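Local atomic coordinates of putative exported protein (PDB entry 2DVZ), a protein that probably serves as the periplasmic solute receptor of a transport system, holding glutamate in the cleft of a periplasmic binding protein. Residues 173-178 with 182-187; 144-149 with 158-163; 25-28 with 32-35; 36-41 with 54-59; 194-199 with 241-246. All blocks are in the same frame, centred on the assembly; numbering follows the deposited sequence.

Contact 1: 173-178 with 182-187. With GLU (glutamic acid), chain G.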
# COMPACT_ATOMS: atom_id res chain seq x y z
N VAL A 173 -12.13 7.02 -9.58
CA VAL A 173 -11.42 6.83 -10.82
C VAL A 173 -10.18 5.98 -10.51
O VAL A 173 -9.22 6.48 -9.88
CB VAL A 173 -10.96 8.16 -11.48
CG1 VAL A 173 -10.25 7.85 -12.82
CG2 VAL A 173 -12.15 9.16 -11.67
N PRO A 174 -10.21 4.71 -10.97
CA PRO A 174 -9.05 3.81 -10.76
C PRO A 174 -7.87 4.14 -11.67
O PRO A 174 -8.07 4.57 -12.78
CB PRO A 174 -9.59 2.42 -11.14
CG PRO A 174 -10.80 2.71 -12.12
CD PRO A 174 -11.35 4.07 -11.68
N TYR A 175 -6.66 3.87 -11.20
CA TYR A 175 -5.47 3.97 -12.01
C TYR A 175 -4.73 2.66 -11.90
O TYR A 175 -5.07 1.82 -11.06
CB TYR A 175 -4.57 5.16 -11.55
CG TYR A 175 -5.22 6.51 -11.83
CD1 TYR A 175 -4.85 7.26 -12.95
CD2 TYR A 175 -6.25 7.02 -10.99
CE1 TYR A 175 -5.46 8.49 -13.24
CE2 TYR A 175 -6.86 8.25 -11.26
CZ TYR A 175 -6.45 8.98 -12.38
OH TYR A 175 -7.05 10.21 -12.66
N LYS A 176 -3.71 2.48 -12.73
CA LYS A 176 -2.82 1.29 -12.69
C LYS A 176 -1.87 1.18 -11.44
O LYS A 176 -1.13 0.14 -11.19
CB LYS A 176 -2.07 1.18 -14.02
CG LYS A 176 -1.68 -0.22 -14.41
CD LYS A 176 -1.14 -0.25 -15.83
CE LYS A 176 -0.67 -1.63 -16.17
NZ LYS A 176 -0.96 -1.99 -17.58
N GLY A 177 -1.96 2.22 -10.62
CA GLY A 177 -1.34 2.30 -9.32
C GLY A 177 -1.40 3.78 -8.96
O GLY A 177 -1.85 4.58 -9.75
N SER A 178 -0.95 4.13 -7.75
CA SER A 178 -0.94 5.51 -7.27
C SER A 178 0.01 6.43 -8.05
O SER A 178 -0.23 7.65 -8.11
CB SER A 178 -0.61 5.52 -5.80
OG SER A 178 -1.64 4.85 -5.09
N VAL A 182 -1.29 10.03 -8.53
CA VAL A 182 -0.66 11.19 -7.90
C VAL A 182 -0.47 12.30 -8.94
O VAL A 182 -0.74 13.49 -8.66
CB VAL A 182 0.67 10.79 -7.15
CG1 VAL A 182 1.54 12.02 -6.83
CG2 VAL A 182 0.37 9.97 -5.87
N ALA A 183 -0.03 11.93 -10.14
CA ALA A 183 0.16 12.90 -11.21
C ALA A 183 -1.17 13.53 -11.72
O ALA A 183 -1.21 14.72 -12.05
CB ALA A 183 0.95 12.28 -12.36
N ASP A 184 -2.25 12.75 -11.79
CA ASP A 184 -3.55 13.36 -12.12
C ASP A 184 -4.11 14.27 -11.03
O ASP A 184 -4.67 15.31 -11.34
CB ASP A 184 -4.56 12.31 -12.56
CG ASP A 184 -4.46 12.02 -14.04
OD1 ASP A 184 -3.42 12.37 -14.65
OD2 ASP A 184 -5.42 11.43 -14.61
N ALA A 185 -3.95 13.88 -9.77
CA ALA A 185 -4.34 14.71 -8.64
C ALA A 185 -3.49 15.99 -8.57
O ALA A 185 -4.03 17.10 -8.30
CB ALA A 185 -4.25 13.93 -7.35
N VAL A 186 -2.19 15.88 -8.85
CA VAL A 186 -1.34 17.07 -8.90
C VAL A 186 -1.77 17.97 -10.08
O VAL A 186 -1.76 19.20 -9.95
CB VAL A 186 0.17 16.73 -8.96
CG1 VAL A 186 0.99 17.98 -9.31
CG2 VAL A 186 0.65 16.08 -7.66
N GLY A 187 -2.20 17.36 -11.18
CA GLY A 187 -2.63 18.09 -12.37
C GLY A 187 -4.07 18.60 -12.34
O GLY A 187 -4.45 19.41 -13.17
N GLU G . -2.65 0.44 -3.27
CA GLU G . -1.41 -0.35 -3.08
C GLU G . -1.33 -0.95 -1.68
O GLU G . -0.46 -0.66 -0.86
CB GLU G . -0.18 0.47 -3.47
CG GLU G . -0.39 1.23 -4.79
CD GLU G . 0.87 1.44 -5.57
OE1 GLU G . 1.93 0.97 -5.09
OE2 GLU G . 0.82 2.07 -6.70
OXT GLU G . -2.15 -1.82 -1.37

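Contact 2: 144-149 with 158-163. With GLU (glutamic acid), chain G.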
# COMPACT_ATOMS: atom_id res chain seq x y z
N TYR A 144 -17.30 15.72 -7.17
CA TYR A 144 -15.85 15.57 -7.08
C TYR A 144 -15.52 14.12 -7.39
O TYR A 144 -16.34 13.20 -7.15
CB TYR A 144 -15.35 15.93 -5.67
CG TYR A 144 -15.28 17.44 -5.42
CD1 TYR A 144 -14.18 18.17 -5.87
CD2 TYR A 144 -16.31 18.12 -4.77
CE1 TYR A 144 -14.09 19.54 -5.67
CE2 TYR A 144 -16.23 19.50 -4.58
CZ TYR A 144 -15.11 20.20 -5.02
OH TYR A 144 -14.95 21.56 -4.83
N SER A 145 -14.31 13.91 -7.89
CA SER A 145 -13.82 12.57 -8.10
C SER A 145 -12.47 12.34 -7.40
O SER A 145 -11.73 13.28 -7.06
CB SER A 145 -13.67 12.33 -9.59
OG SER A 145 -12.63 13.17 -10.05
N TYR A 146 -12.18 11.07 -7.18
CA TYR A 146 -10.99 10.67 -6.47
C TYR A 146 -10.34 9.55 -7.24
O TYR A 146 -11.03 8.75 -7.88
CB TYR A 146 -11.32 10.24 -5.04
CG TYR A 146 -11.95 8.85 -4.83
CD1 TYR A 146 -11.14 7.71 -4.60
CD2 TYR A 146 -13.34 8.69 -4.79
CE1 TYR A 146 -11.72 6.44 -4.36
CE2 TYR A 146 -13.92 7.44 -4.56
CZ TYR A 146 -13.11 6.32 -4.33
OH TYR A 146 -13.71 5.09 -4.07
N GLY A 147 -9.02 9.50 -7.14
CA GLY A 147 -8.22 8.48 -7.74
C GLY A 147 -7.81 7.45 -6.71
O GLY A 147 -7.70 7.74 -5.51
N SER A 148 -7.64 6.22 -7.21
CA SER A 148 -7.12 5.09 -6.47
C SER A 148 -6.04 4.37 -7.31
O SER A 148 -5.74 4.72 -8.47
CB SER A 148 -8.27 4.14 -6.13
OG SER A 148 -8.62 3.34 -7.26
N SER A 149 -5.45 3.35 -6.69
CA SER A 149 -4.44 2.50 -7.33
C SER A 149 -5.05 1.28 -8.01
O SER A 149 -4.31 0.44 -8.47
CB SER A 149 -3.45 2.00 -6.28
OG SER A 149 -4.14 1.16 -5.34
N MSE A 158 -10.55 2.16 0.64
CA MSE A 158 -10.37 3.37 1.44
C MSE A 158 -11.36 4.45 1.05
O MSE A 158 -12.09 4.91 1.90
CB MSE A 158 -8.93 3.87 1.32
CG MSE A 158 -8.57 4.81 2.40
SE MSE A 158 -6.87 5.68 2.12
CE MSE A 158 -7.02 7.03 3.60
N GLY A 159 -11.43 4.80 -0.24
CA GLY A 159 -12.36 5.80 -0.73
C GLY A 159 -13.82 5.50 -0.42
O GLY A 159 -14.58 6.40 -0.09
N GLU A 160 -14.20 4.23 -0.54
CA GLU A 160 -15.56 3.78 -0.37
C GLU A 160 -15.94 3.74 1.08
O GLU A 160 -17.07 4.06 1.45
CB GLU A 160 -15.74 2.40 -1.01
CG GLU A 160 -15.77 2.42 -2.59
CD GLU A 160 -16.70 3.50 -3.17
OE1 GLU A 160 -17.92 3.49 -2.89
OE2 GLU A 160 -16.21 4.38 -3.92
N SER A 161 -14.99 3.31 1.91
CA SER A 161 -15.11 3.42 3.38
C SER A 161 -15.28 4.85 3.88
O SER A 161 -16.10 5.10 4.79
CB SER A 161 -13.88 2.79 4.05
OG SER A 161 -14.03 1.39 3.96
N PHE A 162 -14.52 5.77 3.29
CA PHE A 162 -14.61 7.18 3.60
C PHE A 162 -16.01 7.74 3.31
O PHE A 162 -16.61 8.45 4.13
CB PHE A 162 -13.54 7.89 2.76
CG PHE A 162 -13.53 9.38 2.92
CD1 PHE A 162 -12.67 9.98 3.82
CD2 PHE A 162 -14.41 10.18 2.19
CE1 PHE A 162 -12.65 11.33 3.98
CE2 PHE A 162 -14.41 11.56 2.35
CZ PHE A 162 -13.51 12.14 3.24
N LYS A 163 -16.49 7.44 2.10
CA LYS A 163 -17.82 7.82 1.64
C LYS A 163 -18.89 7.35 2.63
O LYS A 163 -19.74 8.12 3.05
CB LYS A 163 -18.06 7.23 0.24
CG LYS A 163 -17.32 7.98 -0.80
CD LYS A 163 -17.26 7.28 -2.14
CE LYS A 163 -18.63 7.08 -2.74
NZ LYS A 163 -18.41 6.51 -4.11
N GLU G . -2.65 0.44 -3.27
CA GLU G . -1.41 -0.35 -3.08
C GLU G . -1.33 -0.95 -1.68
O GLU G . -0.46 -0.66 -0.86
CB GLU G . -0.18 0.47 -3.47
CG GLU G . -0.39 1.23 -4.79
CD GLU G . 0.87 1.44 -5.57
OE1 GLU G . 1.93 0.97 -5.09
OE2 GLU G . 0.82 2.07 -6.70
OXT GLU G . -2.15 -1.82 -1.37

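Contact 3: 25-28 with 32-35. With GLU (glutamic acid), chain G.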
# COMPACT_ATOMS: atom_id res chain seq x y z
N VAL A 25 6.87 -6.32 -8.19
CA VAL A 25 6.03 -5.29 -7.62
C VAL A 25 4.70 -5.25 -8.39
O VAL A 25 4.67 -4.89 -9.58
CB VAL A 25 6.80 -3.92 -7.58
CG1 VAL A 25 5.88 -2.73 -7.28
CG2 VAL A 25 7.92 -4.01 -6.59
N PRO A 26 3.59 -5.65 -7.74
CA PRO A 26 2.30 -5.76 -8.41
C PRO A 26 1.62 -4.41 -8.71
O PRO A 26 0.42 -4.36 -8.87
CB PRO A 26 1.51 -6.64 -7.45
CG PRO A 26 2.03 -6.17 -6.09
CD PRO A 26 3.50 -6.05 -6.32
N PHE A 27 2.40 -3.34 -8.83
CA PHE A 27 1.87 -2.02 -9.14
C PHE A 27 2.82 -1.27 -10.05
O PHE A 27 4.00 -1.59 -10.13
CB PHE A 27 1.62 -1.22 -7.86
CG PHE A 27 0.43 -1.67 -7.11
CD1 PHE A 27 -0.86 -1.31 -7.56
CD2 PHE A 27 0.56 -2.50 -6.00
CE1 PHE A 27 -1.99 -1.75 -6.91
CE2 PHE A 27 -0.59 -2.95 -5.32
CZ PHE A 27 -1.87 -2.57 -5.78
N ALA A 28 2.30 -0.25 -10.72
CA ALA A 28 3.08 0.62 -11.61
C ALA A 28 4.23 1.31 -10.86
O ALA A 28 4.19 1.43 -9.63
CB ALA A 28 2.13 1.68 -12.22
N SER A 32 3.81 3.64 -3.74
CA SER A 32 4.51 3.33 -2.51
C SER A 32 5.15 1.92 -2.54
O SER A 32 6.24 1.73 -2.00
CB SER A 32 3.56 3.46 -1.29
OG SER A 32 2.98 4.76 -1.24
N THR A 33 4.46 0.93 -3.12
CA THR A 33 5.02 -0.40 -3.28
C THR A 33 6.35 -0.35 -4.00
O THR A 33 7.34 -0.82 -3.48
CB THR A 33 4.07 -1.34 -4.08
OG1 THR A 33 2.71 -1.08 -3.71
CG2 THR A 33 4.42 -2.79 -3.83
N ASP A 34 6.36 0.25 -5.18
CA ASP A 34 7.60 0.53 -5.92
C ASP A 34 8.66 1.32 -5.12
O ASP A 34 9.84 0.97 -5.10
CB ASP A 34 7.25 1.29 -7.19
CG ASP A 34 8.41 1.35 -8.19
OD1 ASP A 34 8.94 0.27 -8.58
OD2 ASP A 34 8.76 2.48 -8.62
N ILE A 35 8.23 2.39 -4.44
CA ILE A 35 9.16 3.16 -3.63
C ILE A 35 9.88 2.37 -2.54
O ILE A 35 11.12 2.42 -2.44
CB ILE A 35 8.52 4.44 -2.99
CG1 ILE A 35 8.18 5.44 -4.11
CG2 ILE A 35 9.52 5.08 -1.96
CD1 ILE A 35 7.14 6.46 -3.74
N GLU G . -2.65 0.44 -3.27
CA GLU G . -1.41 -0.35 -3.08
C GLU G . -1.33 -0.95 -1.68
O GLU G . -0.46 -0.66 -0.86
CB GLU G . -0.18 0.47 -3.47
CG GLU G . -0.39 1.23 -4.79
CD GLU G . 0.87 1.44 -5.57
OE1 GLU G . 1.93 0.97 -5.09
OE2 GLU G . 0.82 2.07 -6.70
OXT GLU G . -2.15 -1.82 -1.37
O HOH W 1 3.93 1.13 -6.87

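Contact 4: 36-41 with 54-59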
# COMPACT_ATOMS: atom_id res chain seq x y z
N ILE A 36 9.10 1.68 -1.71
CA ILE A 36 9.62 0.90 -0.62
C ILE A 36 10.40 -0.37 -1.11
O ILE A 36 11.49 -0.68 -0.57
CB ILE A 36 8.47 0.48 0.34
CG1 ILE A 36 7.94 1.69 1.13
CG2 ILE A 36 8.98 -0.57 1.33
CD1 ILE A 36 6.48 1.63 1.57
N ALA A 37 9.82 -1.08 -2.09
CA ALA A 37 10.46 -2.22 -2.75
C ALA A 37 11.89 -1.86 -3.15
O ALA A 37 12.83 -2.56 -2.78
CB ALA A 37 9.64 -2.68 -3.99
N ARG A 38 12.07 -0.74 -3.84
CA ARG A 38 13.41 -0.38 -4.36
C ARG A 38 14.34 0.03 -3.24
O ARG A 38 15.51 -0.37 -3.23
CB ARG A 38 13.32 0.69 -5.46
CG ARG A 38 12.42 0.28 -6.60
CD ARG A 38 12.51 1.19 -7.83
NE ARG A 38 11.73 0.60 -8.94
CZ ARG A 38 12.27 -0.02 -10.00
NH1 ARG A 38 13.61 -0.12 -10.10
NH2 ARG A 38 11.47 -0.56 -10.94
N LEU A 39 13.82 0.77 -2.26
CA LEU A 39 14.63 1.19 -1.13
C LEU A 39 15.17 -0.00 -0.37
O LEU A 39 16.39 -0.08 -0.12
CB LEU A 39 13.84 2.12 -0.17
CG LEU A 39 14.49 2.51 1.17
CD1 LEU A 39 15.56 3.49 0.92
CD2 LEU A 39 13.43 3.09 2.15
N VAL A 40 14.27 -0.90 0.04
CA VAL A 40 14.68 -2.04 0.87
C VAL A 40 15.48 -3.14 0.14
O VAL A 40 16.50 -3.57 0.66
CB VAL A 40 13.52 -2.63 1.69
CG1 VAL A 40 14.04 -3.75 2.58
CG2 VAL A 40 12.79 -1.51 2.52
N THR A 41 15.05 -3.55 -1.06
CA THR A 41 15.79 -4.57 -1.84
C THR A 41 17.18 -4.09 -2.31
O THR A 41 18.12 -4.88 -2.38
CB THR A 41 14.95 -5.15 -3.05
OG1 THR A 41 14.65 -4.13 -4.03
CG2 THR A 41 13.64 -5.81 -2.58
N VAL A 54 13.91 -5.44 -9.50
CA VAL A 54 12.49 -5.10 -9.41
C VAL A 54 11.84 -5.16 -10.80
O VAL A 54 12.37 -4.63 -11.79
CB VAL A 54 12.28 -3.71 -8.74
CG1 VAL A 54 10.83 -3.24 -8.82
CG2 VAL A 54 12.74 -3.71 -7.28
N GLU A 55 10.69 -5.82 -10.83
CA GLU A 55 9.85 -5.94 -12.01
C GLU A 55 8.52 -5.34 -11.64
O GLU A 55 7.89 -5.79 -10.69
CB GLU A 55 9.61 -7.42 -12.34
CG GLU A 55 10.65 -8.01 -13.24
CD GLU A 55 10.57 -9.54 -13.34
OE1 GLU A 55 9.45 -10.12 -13.31
OE2 GLU A 55 11.63 -10.15 -13.49
N ASN A 56 8.08 -4.34 -12.38
CA ASN A 56 6.78 -3.78 -12.11
C ASN A 56 5.76 -4.48 -12.99
O ASN A 56 5.89 -4.48 -14.21
CB ASN A 56 6.78 -2.26 -12.32
CG ASN A 56 7.64 -1.51 -11.28
OD1 ASN A 56 8.84 -1.24 -11.49
ND2 ASN A 56 7.02 -1.16 -10.17
N LYS A 57 4.77 -5.10 -12.35
CA LYS A 57 3.67 -5.77 -13.03
C LYS A 57 2.31 -5.26 -12.53
O LYS A 57 1.59 -5.95 -11.82
CB LYS A 57 3.74 -7.30 -12.85
CG LYS A 57 5.08 -7.96 -13.23
CD LYS A 57 5.24 -8.03 -14.74
CE LYS A 57 6.72 -8.24 -15.14
NZ LYS A 57 7.33 -9.48 -14.47
N GLY A 58 1.95 -4.04 -12.92
CA GLY A 58 0.71 -3.49 -12.44
C GLY A 58 -0.49 -3.94 -13.23
O GLY A 58 -0.35 -4.58 -14.27
N GLY A 59 -1.68 -3.56 -12.77
CA GLY A 59 -2.90 -3.96 -13.43
C GLY A 59 -3.81 -4.71 -12.49
O GLY A 59 -3.36 -5.58 -11.72

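Contact 5: 194-199 with 241-246. With GLU (glutamic acid), chain G.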
# COMPACT_ATOMS: atom_id res chain seq x y z
N PHE A 194 -6.96 9.15 -2.79
CA PHE A 194 -6.71 8.30 -1.63
C PHE A 194 -5.43 7.56 -1.92
O PHE A 194 -5.35 6.86 -2.93
CB PHE A 194 -7.88 7.35 -1.42
CG PHE A 194 -9.11 8.03 -0.87
CD1 PHE A 194 -9.36 8.02 0.51
CD2 PHE A 194 -10.00 8.69 -1.72
CE1 PHE A 194 -10.48 8.67 1.01
CE2 PHE A 194 -11.15 9.36 -1.20
CZ PHE A 194 -11.38 9.35 0.15
N ASP A 195 -4.42 7.75 -1.08
CA ASP A 195 -3.13 7.13 -1.31
C ASP A 195 -2.50 6.54 -0.05
O ASP A 195 -2.97 6.78 1.09
CB ASP A 195 -2.16 8.14 -1.94
CG ASP A 195 -1.03 7.47 -2.69
OD1 ASP A 195 -1.07 6.23 -2.87
OD2 ASP A 195 -0.09 8.18 -3.11
N ASN A 196 -1.46 5.74 -0.29
CA ASN A 196 -0.53 5.34 0.73
C ASN A 196 0.43 6.50 0.73
O ASN A 196 0.80 7.02 -0.32
CB ASN A 196 0.20 4.02 0.36
CG ASN A 196 -0.72 2.98 -0.37
OD1 ASN A 196 -0.51 2.70 -1.55
ND2 ASN A 196 -1.71 2.44 0.32
N LEU A 197 0.84 6.90 1.92
CA LEU A 197 1.56 8.17 2.10
C LEU A 197 2.87 8.35 1.28
O LEU A 197 3.04 9.39 0.67
CB LEU A 197 1.68 8.52 3.61
CG LEU A 197 2.25 9.88 4.06
CD1 LEU A 197 1.68 11.13 3.26
CD2 LEU A 197 2.07 10.03 5.57
N PRO A 198 3.78 7.35 1.26
CA PRO A 198 5.05 7.56 0.54
C PRO A 198 5.02 8.15 -0.89
O PRO A 198 5.93 8.93 -1.21
CB PRO A 198 5.71 6.17 0.57
CG PRO A 198 5.16 5.58 1.82
CD PRO A 198 3.75 6.02 1.91
N SER A 199 4.06 7.78 -1.74
CA SER A 199 4.01 8.30 -3.12
C SER A 199 3.46 9.73 -3.21
O SER A 199 3.80 10.48 -4.14
CB SER A 199 3.21 7.38 -4.08
OG SER A 199 2.12 6.78 -3.42
N VAL A 241 -1.55 0.61 6.35
CA VAL A 241 -1.22 -0.57 5.56
C VAL A 241 0.24 -1.01 5.89
O VAL A 241 0.81 -0.60 6.93
CB VAL A 241 -1.46 -0.32 4.03
CG1 VAL A 241 -2.91 0.01 3.78
CG2 VAL A 241 -0.52 0.77 3.44
N TRP A 242 0.81 -1.84 5.02
CA TRP A 242 2.17 -2.35 5.18
C TRP A 242 2.65 -2.92 3.86
O TRP A 242 1.85 -3.15 2.93
CB TRP A 242 2.33 -3.40 6.33
CG TRP A 242 1.22 -4.47 6.51
CD1 TRP A 242 0.49 -4.66 7.63
CD2 TRP A 242 0.76 -5.46 5.55
NE1 TRP A 242 -0.39 -5.70 7.45
CE2 TRP A 242 -0.23 -6.23 6.20
CE3 TRP A 242 1.12 -5.78 4.22
CZ2 TRP A 242 -0.94 -7.28 5.55
CZ3 TRP A 242 0.40 -6.84 3.55
CH2 TRP A 242 -0.62 -7.58 4.24
N TYR A 243 3.97 -3.10 3.77
CA TYR A 243 4.65 -3.68 2.63
C TYR A 243 5.62 -4.76 3.11
O TYR A 243 6.37 -4.53 4.04
CB TYR A 243 5.39 -2.58 1.82
CG TYR A 243 4.38 -1.60 1.30
CD1 TYR A 243 3.73 -1.84 0.07
CD2 TYR A 243 3.99 -0.49 2.08
CE1 TYR A 243 2.74 -0.97 -0.39
CE2 TYR A 243 3.02 0.40 1.61
CZ TYR A 243 2.38 0.15 0.39
OH TYR A 243 1.41 1.01 -0.06
N GLY A 244 5.61 -5.92 2.46
CA GLY A 244 6.50 -6.99 2.87
C GLY A 244 6.94 -7.89 1.74
O GLY A 244 6.62 -7.66 0.57
N LEU A 245 7.67 -8.95 2.10
CA LEU A 245 8.31 -9.79 1.14
C LEU A 245 7.68 -11.18 1.18
O LEU A 245 7.44 -11.73 2.23
CB LEU A 245 9.83 -9.82 1.38
CG LEU A 245 10.69 -10.45 0.27
CD1 LEU A 245 10.63 -9.74 -1.13
CD2 LEU A 245 12.10 -10.51 0.75
N LEU A 246 7.39 -11.72 -0.01
CA LEU A 246 6.72 -13.00 -0.17
C LEU A 246 7.55 -13.87 -1.07
O LEU A 246 8.18 -13.39 -2.03
CB LEU A 246 5.36 -12.80 -0.86
CG LEU A 246 4.31 -11.95 -0.11
CD1 LEU A 246 3.07 -11.70 -1.00
CD2 LEU A 246 3.92 -12.52 1.32
N GLU G . -2.65 0.44 -3.27
CA GLU G . -1.41 -0.35 -3.08
C GLU G . -1.33 -0.95 -1.68
O GLU G . -0.46 -0.66 -0.86
CB GLU G . -0.18 0.47 -3.47
CG GLU G . -0.39 1.23 -4.79
CD GLU G . 0.87 1.44 -5.57
OE1 GLU G . 1.93 0.97 -5.09
OE2 GLU G . 0.82 2.07 -6.70
OXT GLU G . -2.15 -1.82 -1.37

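Contact 1: 173-178 with 182-187
The ring of Tyr175 meets Asp184 at its edge: carboxylate oxygen OD2 of Asp184 lies in the ring plane beside the hydroxyl, and the carboxylate itself stands almost perpendicular to the ring, the two planes 89° apart. Tyr175 OH donates to Asp184 OD2 over 2.8 Å, reaching that oxygen on its anti side, a little out of the carboxylate plane. The same hydroxyl comes within 3.3 Å of Asp184 CB, so the acid is touched along its stem as well as at its oxygen. Elsewhere the ring packs on Pro180 and Ala181 of the same helix and on Ile190. The second link is made by the backbone. Val182 N donates to Ser178 O over 2.6 Å, nearly straight at 165°, as the first turn of helix 178-187 forms; the CG2 methyl of Val182 rests against Ser178 O at 3.3 Å. Gly177 is the N-cap, and its CA lies 3.4 Å from OE2 of the bound glutamate. Ser178 N, in the first turn, donates to the same OE2 at 2.9 Å, while Ser178 OG is hydrogen-bonded to Asp195 OD1. The ligand's side-chain carboxylate therefore sits at the amino end of a helix, where a backbone N-H and probably the helix dipole favour its negative charge, and the Tyr175 bond ties the loop leading into that helix back to its second turn.

Contact 2: 144-149 with 158-163
Tyr146 on strand 145-148 reaches helix 154-166 through one hydrogen bond and a little van der Waals packing. The polar part belongs to its hydroxyl: Tyr146 OH donates to Glu160 OE2 over 2.6 Å. OE2 lies in the ring plane at its edge, and is met on its anti side, somewhat out of the carboxylate plane. Ring and carboxylate planes are 27° apart. Glu160, bent at chi2 (-47°), curls its carboxylate back to the tyrosine. The ionic part lies within the helix, one turn along, where Lys163 NZ forms a salt bridge to Glu160 OE2 at 3.1 Å, on the syn lone pair of OE2. OE2 thus accepts from both the phenol and the ammonium group, and Lys163 NZ is also bonded to Ile170 O. In the packing, the phenol end of Tyr146 lies directly on the helix backbone, Gly159 CA being 3.7 Å from Tyr146 CE1. Lys163 CD brushes Tyr146 CE2 at 4.1 Å. At the far end of the segment, Ser149 OG accepts from the amino N of the bound glutamate at 2.7 Å. The N-to-C directions of segments 145-148 and 158-163 are 144° apart; with strand 171-174 they belong to a beta-alpha-beta unit whose first strand leads to Ser149 of the ligand pocket.

Contact 3: 25-28 with 32-35
Thr33 and Phe27 meet in the glutamate pocket, where the loop after strand 21-25 turns into the first turn of helix 32-48, an arrangement in keeping with the periplasmic binding protein fold. Thr33 holds the ligand's side-chain carboxylate twice: OG1 donates to glutamate OE1 at 2.6 Å, and Thr33 N donates to the same oxygen at 3.2 Å. With chi1 near -38°, Thr33 OG1 lies anti to its carbonyl carbon and turns to the ligand, while CG2, anti to the backbone N, packs on Val25 CG1 at 3.7 Å. Phe27 offers one ring face to the ligand, whose CG sits 3.7 Å above the plane, over the ring centre. The two residues also touch directly, Phe27 CD2 lying 3.4 Å from Thr33 OG1, their side chains crossing at about a right angle. Asp34, whose carboxylate is bonded elsewhere, with Arg38 as partner, uses its stem here, and its CB packs on Ala28 O. A water completes the join between loop and helix: it accepts from Asp34 N at 3.1 Å and lies 2.8 Å from Ala28 O and 2.7 Å from glutamate OE1.

Contact 4: 36-41 with 54-59
Arg38 is extended from CG to NE (chi2 -169°, chi3 173°), which carries its guanidinium from helix 32-48 across to strand 52-56, where Asn56, with CG set beside its own backbone N, brings its amide to meet it. Arg38 NH2 donates to Asn56 OD1 over 2.8 Å in a somewhat bent bond, the acceptor lying in the guanidinium plane and the donor in the carbonyl plane; the two flat groups are nearly coplanar. Val54 packs against one face of the guanidinium: its CG1 lies 3.4 Å from that plane, toward the rim, and approaches Arg38 NH2 to 3.5 Å. The other methyl of Val54, CG2, packs on Thr41 OG1 at 3.8 Å. That hydroxyl donates to Ala37 O at 2.7 Å, from the face opposite the one reached by Thr41 N, and so stays bonded inside the helix. Asp34 joins the polar cluster, in a salt bridge with Arg38 NE and accepting from Asn56 ND2, which is also bonded to Phe27 O. Segments 36-41 and 54-56 run antiparallel at 171°, their axes 9.8 Å apart at closest approach, in the beta-alpha-beta unit that begins with strand 21-25; that strand pairs in parallel with 52-56, and its Val25 packs on Ala37, Val54 and Asn56.

Contact 5: 194-199 with 241-246
This is a buried contact at the heart of the molecule, its centre about 3 Å from that of the chain, where the end of strand 192-196 passes close to the start of strand 241-248 beside the bound glutamate. Asn196 and Tyr243 make it. The side chain of Asn196 lies at the hydroxyl edge of the Tyr243 ring, and its amide plane stands almost perpendicular to the ring, at 83°. With chi1 -62°, the Tyr243 ring lies beside its backbone N and is carried to the ligand, so that Tyr243 OH also meets the glutamate O, at 2.6 Å, in a weak hydrogen bond. Val241 completes the patch, its CG2 methyl packing against the side chain of Asn196. Asp195 is bonded to Ser199: Ser199 OG donates to Asp195 OD2 at 2.6 Å on the syn side, and Asn196 N makes a weak bond to Asp195 OD1. Asp195 also receives Ser200 OG and positions the ligand-binding Ser178, which probably places the aspartate in the second shell of the pocket, behind Ser178; Ser199 OG is paired with Ser32 OG. Tyr243 also packs on Thr33 and Ile36 of helix 32-48. Residues from two separate parts of the chain closing on one ligand, Tyr243 at its alpha-carboxylate, are what is expected of the ligand cleft of a periplasmic binding protein in its bound state.

Overall arrangement
Contacts 3, 4, 2, 1 and 5 follow in that order along the chain. Contacts 3 and 4 share helix 32-48 and have centres about 5 Å apart; contacts 1 and 2 lie about 12 Å apart on neighbouring strands 171-174 and 145-148, and strand 192-196 of contact 5 pairs with 145-148. Contacts 2 and 4 are on opposite sides of the chain's centre, about 24 Å between centres, while contact 5 lies near the middle, about 8 Å from contact 3. Contacts 1, 2, 3 and 5 all touch the glutamate, so loops, helix starts and strand residues from distant parts of the chain gather round one ligand, consistent with a receptor in its bound conformation.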